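Local coordinates for protein anopheles gambiae adenosine kinase (Anopheles gambiae, PDB 3LOO) that phosphorylates adenosine to AMP with a nucleoside triphosphate as phosphate donor, as an adenosine kinase of the pfkB carbohydrate kinase family, at residues Ala55-Glu60 with Ala152-Ala157; Ser183-Thr188 with Leu212-Val217; Phe208-Ser213 with Asp233-Asn238. All blocks are in the same frame, centred on the assembly; numbering follows the deposited sequence.

Contact 1: residues Ala55-Glu60 with Ala152-Ala157; sequences AILAEE and ANLAAA. With B4P (bis(adenosine)-5'-tetraphosphate), chain D.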
loop_
_atom_site.group_PDB
_atom_site.type_symbol
_atom_site.label_atom_id
_atom_site.label_comp_id
_atom_site.label_asym_id
_atom_site.label_seq_id
_atom_site.Cartn_x
_atom_site.Cartn_y
_atom_site.Cartn_z
ATOM N N ALA A 55 -3.803 10.610 -8.276
ATOM C CA ALA A 55 -4.611 9.462 -7.863
ATOM C C ALA A 55 -5.869 9.966 -7.207
ATOM O O ALA A 55 -5.802 10.811 -6.315
ATOM C CB ALA A 55 -3.836 8.574 -6.886
ATOM N N ILE A 56 -7.013 9.433 -7.621
ATOM C CA ILE A 56 -8.298 9.873 -7.115
ATOM C C ILE A 56 -9.177 8.683 -6.857
ATOM O O ILE A 56 -8.882 7.563 -7.301
ATOM C CB ILE A 56 -9.039 10.850 -8.109
ATOM C CG1 ILE A 56 -9.454 10.095 -9.403
ATOM C CG2 ILE A 56 -8.172 12.118 -8.398
ATOM C CD1 ILE A 56 -10.297 10.885 -10.434
ATOM N N LEU A 57 -10.249 8.938 -6.102
ATOM C CA LEU A 57 -11.382 8.039 -5.940
ATOM C C LEU A 57 -12.422 8.315 -7.041
ATOM O O LEU A 57 -12.661 9.485 -7.381
ATOM C CB LEU A 57 -11.993 8.259 -4.547
ATOM C CG LEU A 57 -11.051 7.864 -3.401
ATOM C CD1 LEU A 57 -11.710 8.179 -2.033
ATOM C CD2 LEU A 57 -10.644 6.326 -3.494
ATOM N N ALA A 58 -13.011 7.256 -7.606
ATOM C CA ALA A 58 -14.044 7.391 -8.647
ATOM C C ALA A 58 -15.313 8.047 -8.141
ATOM O O ALA A 58 -15.799 7.729 -7.054
ATOM C CB ALA A 58 -14.396 6.046 -9.260
ATOM N N GLU A 59 -15.858 8.933 -8.959
ATOM C CA GLU A 59 -17.225 9.429 -8.753
ATOM C C GLU A 59 -18.140 8.922 -9.851
ATOM O O GLU A 59 -17.693 8.250 -10.798
ATOM C CB GLU A 59 -17.231 10.957 -8.768
ATOM C CG GLU A 59 -16.482 11.556 -7.611
ATOM C CD GLU A 59 -16.368 13.032 -7.776
ATOM O OE1 GLU A 59 -17.413 13.699 -7.972
ATOM O OE2 GLU A 59 -15.237 13.530 -7.746
ATOM N N GLU A 60 -19.413 9.293 -9.770
ATOM C CA GLU A 60 -20.385 8.790 -10.726
ATOM C C GLU A 60 -19.913 9.002 -12.155
ATOM O O GLU A 60 -20.041 8.104 -12.976
ATOM C CB GLU A 60 -21.744 9.426 -10.525
ATOM C CG GLU A 60 -22.888 8.507 -10.975
ATOM C CD GLU A 60 -24.167 8.752 -10.162
ATOM O OE1 GLU A 60 -24.652 9.920 -10.136
ATOM O OE2 GLU A 60 -24.680 7.784 -9.538
ATOM N N ALA A 152 -9.605 5.088 -8.705
ATOM C CA ALA A 152 -9.988 3.884 -7.954
ATOM C C ALA A 152 -11.485 3.864 -7.680
ATOM O O ALA A 152 -12.024 4.771 -7.037
ATOM C CB ALA A 152 -9.196 3.786 -6.597
ATOM N N ASN A 153 -12.124 2.844 -8.216
ATOM C CA ASN A 153 -13.526 2.565 -8.044
ATOM C C ASN A 153 -13.576 1.448 -7.026
ATOM O O ASN A 153 -13.400 0.256 -7.383
ATOM C CB ASN A 153 -14.129 2.096 -9.376
ATOM C CG ASN A 153 -15.570 1.595 -9.233
ATOM O OD1 ASN A 153 -16.322 2.053 -8.368
ATOM N ND2 ASN A 153 -15.941 0.641 -10.067
ATOM N N LEU A 154 -13.747 1.843 -5.759
ATOM C CA LEU A 154 -13.586 0.917 -4.625
ATOM C C LEU A 154 -14.660 -0.157 -4.576
ATOM O O LEU A 154 -14.362 -1.328 -4.314
ATOM C CB LEU A 154 -13.532 1.660 -3.283
ATOM C CG LEU A 154 -12.317 2.564 -3.025
ATOM C CD1 LEU A 154 -12.321 3.074 -1.602
ATOM C CD2 LEU A 154 -10.968 1.788 -3.305
ATOM N N ALA A 155 -15.910 0.255 -4.800
ATOM C CA ALA A 155 -17.054 -0.661 -4.940
ATOM C C ALA A 155 -17.068 -1.689 -3.779
ATOM O O ALA A 155 -17.224 -1.264 -2.634
ATOM C CB ALA A 155 -17.048 -1.313 -6.341
ATOM N N ALA A 156 -16.879 -2.998 -4.024
ATOM C CA ALA A 156 -16.966 -3.989 -2.922
ATOM C C ALA A 156 -15.917 -3.792 -1.829
ATOM O O ALA A 156 -16.151 -4.128 -0.655
ATOM C CB ALA A 156 -16.908 -5.443 -3.447
ATOM N N ALA A 157 -14.770 -3.232 -2.194
ATOM C CA ALA A 157 -13.748 -2.944 -1.158
ATOM C C ALA A 157 -14.300 -2.010 -0.082
ATOM O O ALA A 157 -13.826 -2.044 1.052
ATOM C CB ALA A 157 -12.468 -2.377 -1.758
HETATM P PA B4P D . 1.565 3.422 -8.358
HETATM O O1A B4P D . 2.021 2.674 -9.602
HETATM O O2A B4P D . 0.866 4.765 -8.560
HETATM O O3A B4P D . 2.910 3.799 -7.566
HETATM P PB B4P D . 3.154 3.321 -6.065
HETATM O O1B B4P D . 3.366 1.807 -5.988
HETATM O O2B B4P D . 2.226 4.003 -5.074
HETATM O O3B B4P D . 4.632 4.067 -6.225
HETATM P PG B4P D . 5.222 5.289 -5.358
HETATM O O1G B4P D . 4.974 6.611 -6.001
HETATM O O2G B4P D . 4.658 5.138 -3.959
HETATM O O3G B4P D . 6.795 5.000 -5.293
HETATM P PD B4P D . 8.041 5.760 -5.981
HETATM O O1D B4P D . 7.631 6.173 -7.346
HETATM O O2D B4P D . 8.685 6.748 -5.050
HETATM O O5E B4P D . 0.690 2.445 -7.398
HETATM C C5E B4P D . -0.218 1.667 -8.146
HETATM C C4E B4P D . -1.191 0.877 -7.318
HETATM O O4E B4P D . -1.991 1.695 -6.464
HETATM C C3E B4P D . -2.175 0.234 -8.255
HETATM O O3E B4P D . -1.786 -1.152 -8.308
HETATM C C2E B4P D . -3.529 0.387 -7.572
HETATM O O2E B4P D . -4.285 -0.825 -7.445
HETATM C C1E B4P D . -3.183 1.002 -6.203
HETATM N N9A B4P D . -4.243 1.943 -5.796
HETATM C C8A B4P D . -4.598 3.124 -6.379
HETATM N N7A B4P D . -5.639 3.649 -5.669
HETATM C C5A B4P D . -5.968 2.789 -4.660
HETATM C C6A B4P D . -6.917 2.783 -3.624
HETATM N N6A B4P D . -7.846 3.774 -3.457
HETATM N N1A B4P D . -6.957 1.723 -2.779
HETATM C C2A B4P D . -6.068 0.704 -2.885
HETATM N N3A B4P D . -5.143 0.694 -3.858
HETATM C C4A B4P D . -5.068 1.722 -4.743
HETATM O O5F B4P D . 9.006 4.493 -6.160
HETATM C C5F B4P D . 9.230 3.560 -5.110
HETATM C C4F B4P D . 10.524 2.823 -5.454
HETATM O O4F B4P D . 10.528 2.349 -6.812
HETATM C C3F B4P D . 11.714 3.766 -5.419
HETATM O O3F B4P D . 12.134 3.955 -4.074
HETATM C C2F B4P D . 12.726 3.037 -6.282
HETATM O O2F B4P D . 13.408 2.026 -5.514
HETATM C C1F B4P D . 11.844 2.410 -7.377
HETATM N N9B B4P D . 11.822 3.361 -8.533
HETATM C C8B B4P D . 10.824 4.215 -8.838
HETATM N N7B B4P D . 11.128 4.945 -9.937
HETATM C C5B B4P D . 12.350 4.572 -10.370
HETATM C C6B B4P D . 13.195 4.950 -11.410
HETATM N N6B B4P D . 12.788 5.915 -12.273
HETATM N N1B B4P D . 14.408 4.332 -11.560
HETATM C C2B B4P D . 14.817 3.366 -10.701
HETATM N N3B B4P D . 14.038 2.963 -9.657
HETATM C C4B B4P D . 12.810 3.530 -9.439
#

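Contact 2: residues Ser183-Thr188 with Leu212-Val217; sequences SGFFFT and LSAPFV. With B4P (bis(adenosine)-5'-tetraphosphate), chain D.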
loop_
_atom_site.group_PDB
_atom_site.type_symbol
_atom_site.label_atom_id
_atom_site.label_comp_id
_atom_site.label_asym_id
_atom_site.label_seq_id
_atom_site.Cartn_x
_atom_site.Cartn_y
_atom_site.Cartn_z
ATOM N N SER A 183 -2.812 0.427 4.517
ATOM C CA SER A 183 -2.553 1.586 3.622
ATOM C C SER A 183 -3.412 2.759 4.087
ATOM O O SER A 183 -4.471 2.551 4.687
ATOM C CB SER A 183 -2.919 1.263 2.176
ATOM O OG SER A 183 -4.284 0.863 2.124
ATOM N N GLY A 184 -2.983 3.983 3.799
ATOM C CA GLY A 184 -3.904 5.131 3.961
ATOM C C GLY A 184 -5.168 4.993 3.107
ATOM O O GLY A 184 -6.248 5.446 3.508
ATOM N N PHE A 185 -5.050 4.354 1.937
ATOM C CA PHE A 185 -6.208 3.987 1.103
ATOM C C PHE A 185 -7.367 3.306 1.879
ATOM O O PHE A 185 -8.554 3.543 1.601
ATOM C CB PHE A 185 -5.748 3.037 -0.010
ATOM C CG PHE A 185 -4.914 3.689 -1.094
ATOM C CD1 PHE A 185 -5.275 4.943 -1.635
ATOM C CD2 PHE A 185 -3.812 3.017 -1.624
ATOM C CE1 PHE A 185 -4.555 5.513 -2.675
ATOM C CE2 PHE A 185 -3.042 3.586 -2.670
ATOM C CZ PHE A 185 -3.431 4.854 -3.197
ATOM N N PHE A 186 -7.004 2.428 2.820
ATOM C CA PHE A 186 -7.989 1.685 3.613
ATOM C C PHE A 186 -8.795 2.589 4.551
ATOM O O PHE A 186 -9.877 2.196 5.008
ATOM C CB PHE A 186 -7.299 0.518 4.390
ATOM C CG PHE A 186 -8.251 -0.431 5.114
ATOM C CD1 PHE A 186 -9.004 -1.379 4.420
ATOM C CD2 PHE A 186 -8.335 -0.413 6.505
ATOM C CE1 PHE A 186 -9.848 -2.288 5.080
ATOM C CE2 PHE A 186 -9.164 -1.306 7.186
ATOM C CZ PHE A 186 -9.925 -2.256 6.479
ATOM N N PHE A 187 -8.283 3.786 4.841
ATOM C CA PHE A 187 -9.056 4.773 5.652
ATOM C C PHE A 187 -10.388 5.178 5.016
ATOM O O PHE A 187 -11.366 5.471 5.733
ATOM C CB PHE A 187 -8.249 6.030 5.952
ATOM C CG PHE A 187 -7.056 5.814 6.844
ATOM C CD1 PHE A 187 -6.506 4.535 7.061
ATOM C CD2 PHE A 187 -6.437 6.913 7.419
ATOM C CE1 PHE A 187 -5.377 4.388 7.858
ATOM C CE2 PHE A 187 -5.322 6.762 8.211
ATOM C CZ PHE A 187 -4.786 5.504 8.424
ATOM N N THR A 188 -10.440 5.168 3.679
ATOM C CA THR A 188 -11.689 5.438 2.942
ATOM C C THR A 188 -12.737 4.430 3.377
ATOM O O THR A 188 -13.930 4.749 3.506
ATOM C CB THR A 188 -11.486 5.299 1.400
ATOM O OG1 THR A 188 -10.425 6.149 0.997
ATOM C CG2 THR A 188 -12.770 5.647 0.603
ATOM N N LEU A 212 1.327 6.352 3.453
ATOM C CA LEU A 212 0.520 7.540 3.179
ATOM C C LEU A 212 -0.399 7.347 1.992
ATOM O O LEU A 212 -1.447 7.989 1.921
ATOM C CB LEU A 212 1.367 8.802 3.065
ATOM C CG LEU A 212 2.048 9.284 4.344
ATOM C CD1 LEU A 212 3.054 10.380 3.992
ATOM C CD2 LEU A 212 0.965 9.726 5.429
ATOM N N SER A 213 0.005 6.469 1.067
ATOM C CA SER A 213 -0.781 6.037 -0.112
ATOM C C SER A 213 -0.971 7.041 -1.255
ATOM O O SER A 213 -0.741 6.703 -2.420
ATOM C CB SER A 213 -2.137 5.469 0.308
ATOM O OG SER A 213 -1.960 4.258 1.031
ATOM N N ALA A 214 -1.432 8.247 -0.937
ATOM C CA ALA A 214 -1.699 9.259 -1.978
ATOM C C ALA A 214 -1.919 10.598 -1.309
ATOM O O ALA A 214 -2.403 10.642 -0.173
ATOM C CB ALA A 214 -2.962 8.900 -2.808
ATOM N N PRO A 215 -1.674 11.698 -2.046
ATOM C CA PRO A 215 -1.927 13.032 -1.480
ATOM C C PRO A 215 -3.303 13.208 -0.886
ATOM O O PRO A 215 -3.439 13.915 0.117
ATOM C CB PRO A 215 -1.713 13.963 -2.688
ATOM C CG PRO A 215 -0.572 13.279 -3.364
ATOM C CD PRO A 215 -0.966 11.801 -3.335
ATOM N N PHE A 216 -4.317 12.551 -1.442
ATOM C CA PHE A 216 -5.662 12.758 -0.902
ATOM C C PHE A 216 -5.847 12.198 0.468
ATOM O O PHE A 216 -6.804 12.552 1.149
ATOM C CB PHE A 216 -6.798 12.260 -1.833
ATOM C CG PHE A 216 -6.958 10.764 -1.913
ATOM C CD1 PHE A 216 -7.662 10.050 -0.950
ATOM C CD2 PHE A 216 -6.495 10.072 -3.036
ATOM C CE1 PHE A 216 -7.849 8.641 -1.057
ATOM C CE2 PHE A 216 -6.694 8.654 -3.147
ATOM C CZ PHE A 216 -7.367 7.961 -2.165
ATOM N N VAL A 217 -4.977 11.279 0.888
ATOM C CA VAL A 217 -5.176 10.725 2.213
ATOM C C VAL A 217 -5.017 11.772 3.365
ATOM O O VAL A 217 -5.926 11.942 4.165
ATOM C CB VAL A 217 -4.338 9.409 2.427
ATOM C CG1 VAL A 217 -4.335 9.053 3.900
ATOM C CG2 VAL A 217 -4.932 8.261 1.520
HETATM P PA B4P D . 1.565 3.422 -8.358
HETATM O O1A B4P D . 2.021 2.674 -9.602
HETATM O O2A B4P D . 0.866 4.765 -8.560
HETATM O O3A B4P D . 2.910 3.799 -7.566
HETATM P PB B4P D . 3.154 3.321 -6.065
HETATM O O1B B4P D . 3.366 1.807 -5.988
HETATM O O2B B4P D . 2.226 4.003 -5.074
HETATM O O3B B4P D . 4.632 4.067 -6.225
HETATM P PG B4P D . 5.222 5.289 -5.358
HETATM O O1G B4P D . 4.974 6.611 -6.001
HETATM O O2G B4P D . 4.658 5.138 -3.959
HETATM O O3G B4P D . 6.795 5.000 -5.293
HETATM P PD B4P D . 8.041 5.760 -5.981
HETATM O O1D B4P D . 7.631 6.173 -7.346
HETATM O O2D B4P D . 8.685 6.748 -5.050
HETATM O O5E B4P D . 0.690 2.445 -7.398
HETATM C C5E B4P D . -0.218 1.667 -8.146
HETATM C C4E B4P D . -1.191 0.877 -7.318
HETATM O O4E B4P D . -1.991 1.695 -6.464
HETATM C C3E B4P D . -2.175 0.234 -8.255
HETATM O O3E B4P D . -1.786 -1.152 -8.308
HETATM C C2E B4P D . -3.529 0.387 -7.572
HETATM O O2E B4P D . -4.285 -0.825 -7.445
HETATM C C1E B4P D . -3.183 1.002 -6.203
HETATM N N9A B4P D . -4.243 1.943 -5.796
HETATM C C8A B4P D . -4.598 3.124 -6.379
HETATM N N7A B4P D . -5.639 3.649 -5.669
HETATM C C5A B4P D . -5.968 2.789 -4.660
HETATM C C6A B4P D . -6.917 2.783 -3.624
HETATM N N6A B4P D . -7.846 3.774 -3.457
HETATM N N1A B4P D . -6.957 1.723 -2.779
HETATM C C2A B4P D . -6.068 0.704 -2.885
HETATM N N3A B4P D . -5.143 0.694 -3.858
HETATM C C4A B4P D . -5.068 1.722 -4.743
HETATM O O5F B4P D . 9.006 4.493 -6.160
HETATM C C5F B4P D . 9.230 3.560 -5.110
HETATM C C4F B4P D . 10.524 2.823 -5.454
HETATM O O4F B4P D . 10.528 2.349 -6.812
HETATM C C3F B4P D . 11.714 3.766 -5.419
HETATM O O3F B4P D . 12.134 3.955 -4.074
HETATM C C2F B4P D . 12.726 3.037 -6.282
HETATM O O2F B4P D . 13.408 2.026 -5.514
HETATM C C1F B4P D . 11.844 2.410 -7.377
HETATM N N9B B4P D . 11.822 3.361 -8.533
HETATM C C8B B4P D . 10.824 4.215 -8.838
HETATM N N7B B4P D . 11.128 4.945 -9.937
HETATM C C5B B4P D . 12.350 4.572 -10.370
HETATM C C6B B4P D . 13.195 4.950 -11.410
HETATM N N6B B4P D . 12.788 5.915 -12.273
HETATM N N1B B4P D . 14.408 4.332 -11.560
HETATM C C2B B4P D . 14.817 3.366 -10.701
HETATM N N3B B4P D . 14.038 2.963 -9.657
HETATM C C4B B4P D . 12.810 3.530 -9.439
#

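Contact 3: residues Phe208-Ser213 with Asp233-Asn238; sequences FMMNLS and DVLFGN. With B4P (bis(adenosine)-5'-tetraphosphate), chain D.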
loop_
_atom_site.group_PDB
_atom_site.type_symbol
_atom_site.label_atom_id
_atom_site.label_comp_id
_atom_site.label_asym_id
_atom_site.label_seq_id
_atom_site.Cartn_x
_atom_site.Cartn_y
_atom_site.Cartn_z
ATOM N N PHE A 208 3.074 -1.859 14.075
ATOM C CA PHE A 208 1.966 -1.371 13.212
ATOM C C PHE A 208 2.618 -0.388 12.229
ATOM O O PHE A 208 3.393 0.511 12.608
ATOM C CB PHE A 208 0.798 -0.774 14.000
ATOM C CG PHE A 208 -0.343 -0.313 13.119
ATOM C CD1 PHE A 208 -1.352 -1.181 12.777
ATOM C CD2 PHE A 208 -0.344 0.989 12.569
ATOM C CE1 PHE A 208 -2.380 -0.787 11.936
ATOM C CE2 PHE A 208 -1.360 1.405 11.695
ATOM C CZ PHE A 208 -2.384 0.495 11.380
ATOM N N MET A 209 2.353 -0.627 10.959
ATOM C CA MET A 209 3.004 0.090 9.894
ATOM C C MET A 209 1.906 0.549 8.924
ATOM O O MET A 209 0.858 -0.102 8.779
ATOM C CB MET A 209 4.035 -0.815 9.198
ATOM C CG MET A 209 5.097 -1.402 10.190
ATOM S SD MET A 209 6.134 -2.646 9.445
ATOM C CE MET A 209 5.062 -4.073 9.640
ATOM N N MET A 210 2.149 1.665 8.256
ATOM C CA MET A 210 1.161 2.165 7.297
ATOM C C MET A 210 1.823 2.982 6.208
ATOM O O MET A 210 2.992 3.326 6.286
ATOM C CB MET A 210 0.028 2.945 7.987
ATOM C CG MET A 210 0.450 4.208 8.753
ATOM S SD MET A 210 -0.913 5.410 8.991
ATOM C CE MET A 210 -0.990 6.127 7.332
ATOM N N ASN A 211 1.046 3.273 5.178
ATOM C CA ASN A 211 1.555 3.986 4.036
ATOM C C ASN A 211 0.712 5.252 3.899
ATOM O O ASN A 211 -0.520 5.199 4.129
ATOM C CB ASN A 211 1.325 3.129 2.806
ATOM C CG ASN A 211 2.236 3.481 1.693
ATOM O OD1 ASN A 211 2.185 4.597 1.158
ATOM N ND2 ASN A 211 3.127 2.541 1.341
ATOM N N LEU A 212 1.327 6.352 3.453
ATOM C CA LEU A 212 0.520 7.540 3.179
ATOM C C LEU A 212 -0.399 7.347 1.992
ATOM O O LEU A 212 -1.447 7.989 1.921
ATOM C CB LEU A 212 1.367 8.802 3.065
ATOM C CG LEU A 212 2.048 9.284 4.344
ATOM C CD1 LEU A 212 3.054 10.380 3.992
ATOM C CD2 LEU A 212 0.965 9.726 5.429
ATOM N N SER A 213 0.005 6.469 1.067
ATOM C CA SER A 213 -0.781 6.037 -0.112
ATOM C C SER A 213 -0.971 7.041 -1.255
ATOM O O SER A 213 -0.741 6.703 -2.420
ATOM C CB SER A 213 -2.137 5.469 0.308
ATOM O OG SER A 213 -1.960 4.258 1.031
ATOM N N ASP A 233 4.476 2.569 14.050
ATOM C CA ASP A 233 5.910 2.295 14.233
ATOM C C ASP A 233 6.727 2.630 13.000
ATOM O O ASP A 233 7.883 3.017 13.117
ATOM C CB ASP A 233 6.157 0.815 14.613
ATOM C CG ASP A 233 5.547 0.468 15.941
ATOM O OD1 ASP A 233 4.485 -0.179 15.951
ATOM O OD2 ASP A 233 6.091 0.933 16.960
ATOM N N VAL A 234 6.153 2.386 11.828
ATOM C CA VAL A 234 6.812 2.673 10.530
ATOM C C VAL A 234 5.775 3.346 9.604
ATOM O O VAL A 234 4.670 2.826 9.393
ATOM C CB VAL A 234 7.397 1.404 9.814
ATOM C CG1 VAL A 234 8.217 1.807 8.587
ATOM C CG2 VAL A 234 8.304 0.511 10.751
ATOM N N LEU A 235 6.155 4.503 9.046
ATOM C CA LEU A 235 5.351 5.184 8.039
ATOM C C LEU A 235 6.145 5.228 6.707
ATOM O O LEU A 235 7.269 5.708 6.681
ATOM C CB LEU A 235 5.040 6.604 8.491
ATOM C CG LEU A 235 4.294 7.482 7.465
ATOM C CD1 LEU A 235 2.978 6.833 7.083
ATOM C CD2 LEU A 235 4.076 8.968 7.939
ATOM N N PHE A 236 5.556 4.697 5.648
ATOM C CA PHE A 236 6.107 4.787 4.295
ATOM C C PHE A 236 5.310 5.847 3.526
ATOM O O PHE A 236 4.115 6.070 3.803
ATOM C CB PHE A 236 5.916 3.461 3.552
ATOM C CG PHE A 236 6.511 2.248 4.250
ATOM C CD1 PHE A 236 7.831 1.898 4.043
ATOM C CD2 PHE A 236 5.709 1.432 5.072
ATOM C CE1 PHE A 236 8.385 0.722 4.655
ATOM C CE2 PHE A 236 6.244 0.290 5.706
ATOM C CZ PHE A 236 7.581 -0.065 5.487
ATOM N N GLY A 237 5.954 6.478 2.545
ATOM C CA GLY A 237 5.232 7.357 1.613
ATOM C C GLY A 237 6.188 7.888 0.572
ATOM O O GLY A 237 7.406 7.749 0.716
ATOM N N ASN A 238 5.658 8.468 -0.493
ATOM C CA ASN A 238 6.561 9.080 -1.457
ATOM C C ASN A 238 6.710 10.591 -1.175
ATOM O O ASN A 238 6.136 11.126 -0.220
ATOM C CB ASN A 238 6.164 8.743 -2.915
ATOM C CG ASN A 238 4.891 9.454 -3.373
ATOM O OD1 ASN A 238 4.453 10.413 -2.763
ATOM N ND2 ASN A 238 4.263 8.929 -4.429
HETATM P PA B4P D . 1.565 3.422 -8.358
HETATM O O1A B4P D . 2.021 2.674 -9.602
HETATM O O2A B4P D . 0.866 4.765 -8.560
HETATM O O3A B4P D . 2.910 3.799 -7.566
HETATM P PB B4P D . 3.154 3.321 -6.065
HETATM O O1B B4P D . 3.366 1.807 -5.988
HETATM O O2B B4P D . 2.226 4.003 -5.074
HETATM O O3B B4P D . 4.632 4.067 -6.225
HETATM P PG B4P D . 5.222 5.289 -5.358
HETATM O O1G B4P D . 4.974 6.611 -6.001
HETATM O O2G B4P D . 4.658 5.138 -3.959
HETATM O O3G B4P D . 6.795 5.000 -5.293
HETATM P PD B4P D . 8.041 5.760 -5.981
HETATM O O1D B4P D . 7.631 6.173 -7.346
HETATM O O2D B4P D . 8.685 6.748 -5.050
HETATM O O5E B4P D . 0.690 2.445 -7.398
HETATM C C5E B4P D . -0.218 1.667 -8.146
HETATM C C4E B4P D . -1.191 0.877 -7.318
HETATM O O4E B4P D . -1.991 1.695 -6.464
HETATM C C3E B4P D . -2.175 0.234 -8.255
HETATM O O3E B4P D . -1.786 -1.152 -8.308
HETATM C C2E B4P D . -3.529 0.387 -7.572
HETATM O O2E B4P D . -4.285 -0.825 -7.445
HETATM C C1E B4P D . -3.183 1.002 -6.203
HETATM N N9A B4P D . -4.243 1.943 -5.796
HETATM C C8A B4P D . -4.598 3.124 -6.379
HETATM N N7A B4P D . -5.639 3.649 -5.669
HETATM C C5A B4P D . -5.968 2.789 -4.660
HETATM C C6A B4P D . -6.917 2.783 -3.624
HETATM N N6A B4P D . -7.846 3.774 -3.457
HETATM N N1A B4P D . -6.957 1.723 -2.779
HETATM C C2A B4P D . -6.068 0.704 -2.885
HETATM N N3A B4P D . -5.143 0.694 -3.858
HETATM C C4A B4P D . -5.068 1.722 -4.743
HETATM O O5F B4P D . 9.006 4.493 -6.160
HETATM C C5F B4P D . 9.230 3.560 -5.110
HETATM C C4F B4P D . 10.524 2.823 -5.454
HETATM O O4F B4P D . 10.528 2.349 -6.812
HETATM C C3F B4P D . 11.714 3.766 -5.419
HETATM O O3F B4P D . 12.134 3.955 -4.074
HETATM C C2F B4P D . 12.726 3.037 -6.282
HETATM O O2F B4P D . 13.408 2.026 -5.514
HETATM C C1F B4P D . 11.844 2.410 -7.377
HETATM N N9B B4P D . 11.822 3.361 -8.533
HETATM C C8B B4P D . 10.824 4.215 -8.838
HETATM N N7B B4P D . 11.128 4.945 -9.937
HETATM C C5B B4P D . 12.350 4.572 -10.370
HETATM C C6B B4P D . 13.195 4.950 -11.410
HETATM N N6B B4P D . 12.788 5.915 -12.273
HETATM N N1B B4P D . 14.408 4.332 -11.560
HETATM C C2B B4P D . 14.817 3.366 -10.701
HETATM N N3B B4P D . 14.038 2.963 -9.657
HETATM C C4B B4P D . 12.810 3.530 -9.439
#

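Contact 1: residues Ala55-Glu60 with Ala152-Ala157
Leu57 and Ala152 form a parallel bridge, and their side chains stand on the same face of the sheet. Leu57 has CG anti to its carbonyl carbon (chi1 -65°). This brings CD2 alongside Leu154, 4.1 Å from Leu154 CD1. The same methyl group lies 4.3 Å from Ala152 CB. Together the three side chains make an apolar wall at the adenine amino group of the bound bis(adenosine)-5'-tetraphosphate. Ala152 CB is 3.4 Å from ligand N6A, and Leu154 CD2 is 3.7 Å from it. Past the end of strand 54-57, Ala58 CB packs against Asn153 CB at 4.0 Å. Two nearly straight backbone bonds fix the register. Ala152 N gives to Ile56 O at 2.9 Å, and Ala58 N gives to Ala152 O at 2.7 Å. Strand 54-57 is an edge strand of the five-stranded sheet, beside strand 147-153. Helix 64-73 meets Ala58 and Asn153 through Tyr66, while Thr188 of helix 187-203 touches Leu57 and Leu154.

Contact 2: residues Ser183-Thr188 with Leu212-Val217
Ser183 brings its CB to 3.3 Å from Ser213 OG. Its own hydroxyl turns back and accepts from Phe186 N, an ST motif that helps shape the turn after the strand. Gly184 comes next and packs closely on Val217, whose CG2 is 3.6 Å from Gly184 C. Phe185 and Ser213 carry much of the contact. The backbone N of Phe185 makes a weak hydrogen bond to Ser213 OG at 3.2 Å. Phe185 CG is anti to its carbonyl carbon (chi1 -72°), which sets the ring between Ser213 and the ligand. Ser213 CB sits over the ring centre in a CH-pi contact, 3.4 Å from the Phe185 ring centroid. The adenine of bis(adenosine)-5'-tetraphosphate lies over the opposite face. Phe216 comes to the ring's edge, with Phe216 CZ 3.7 Å from Phe185 CD1, and the two ring planes are 41° apart. Ala214 CB adds an apolar contact to Phe185 CE1 at 3.7 Å. Thr188 closes the segment near the edge of the Phe216 ring, and its hydroxyl is hydrogen-bonded to Tyr221. The contact joins the loop between strand 179-183 and helix 187-203 to the loop between strand 207-211 and helix 216-220. Helix 82-94 touches Ser183 and Phe185, and helix 222-228 packs on Phe187.

Contact 3: residues Phe208-Ser213 with Asp233-Asn238
Met209 and Val234 lie side by side in the tightly packed part of the contact, with Met209 CG 3.6 Å from Val234 CB. Met210 and Leu235 pair likewise on the other face, where Met210 CG is 4.0 Å from Leu235 CD1. Leu212 crosses the same leucine at about a right angle. The backbones are knit in parallel register, with Met210 N bonded to Val234 O and Phe236 N to Met210 O, both at 3.0 Å. At the start of the pair, Asp233 OD1 takes Phe208 N on its anti lone pair at 2.9 Å. Asp233 OD2 forms a salt bridge with Lys268.

The ligand end is looser. Asn211 and Phe236 still cross there, but Gly237 has no side chain to add and Ser213 turns away. Asn211 OD1 accepts from Ser213 N in an Asx turn, while its ND2 bonds to Tyr181. Asn238 is partly exposed. Its ND2 donates to ligand O1G at 2.9 Å, and its OD1 caps helix 239-248 at Glu241 N. Parallel neighbouring strands with the ligand at their C-terminal ends are characteristic of the Rossmann-like core of pfkB kinases.

In the fold
All three contacts touch the same bis(adenosine)-5'-tetraphosphate. Contacts 1 and 2 have centres about 12 Å apart and approach one adenine, contact 1 at its amino group and contact 2 at a face. They touch directly, with Leu154 CD1 3.4 Å from Thr188 CG2. Contacts 2 and 3 are about 10 Å apart between centres and share Leu212 and Ser213. A probable hydrogen bond of 2.8 Å from Gly184 N to Asn211 O ties them. Contact 3 reaches the phosphates, and the Asn211 side chain is about 4 Å from the bound magnesium ion. Contacts 1 and 3, with centres about 21 Å apart, do not touch; their nearest atoms are about 6 Å apart, and the ligand reaches both.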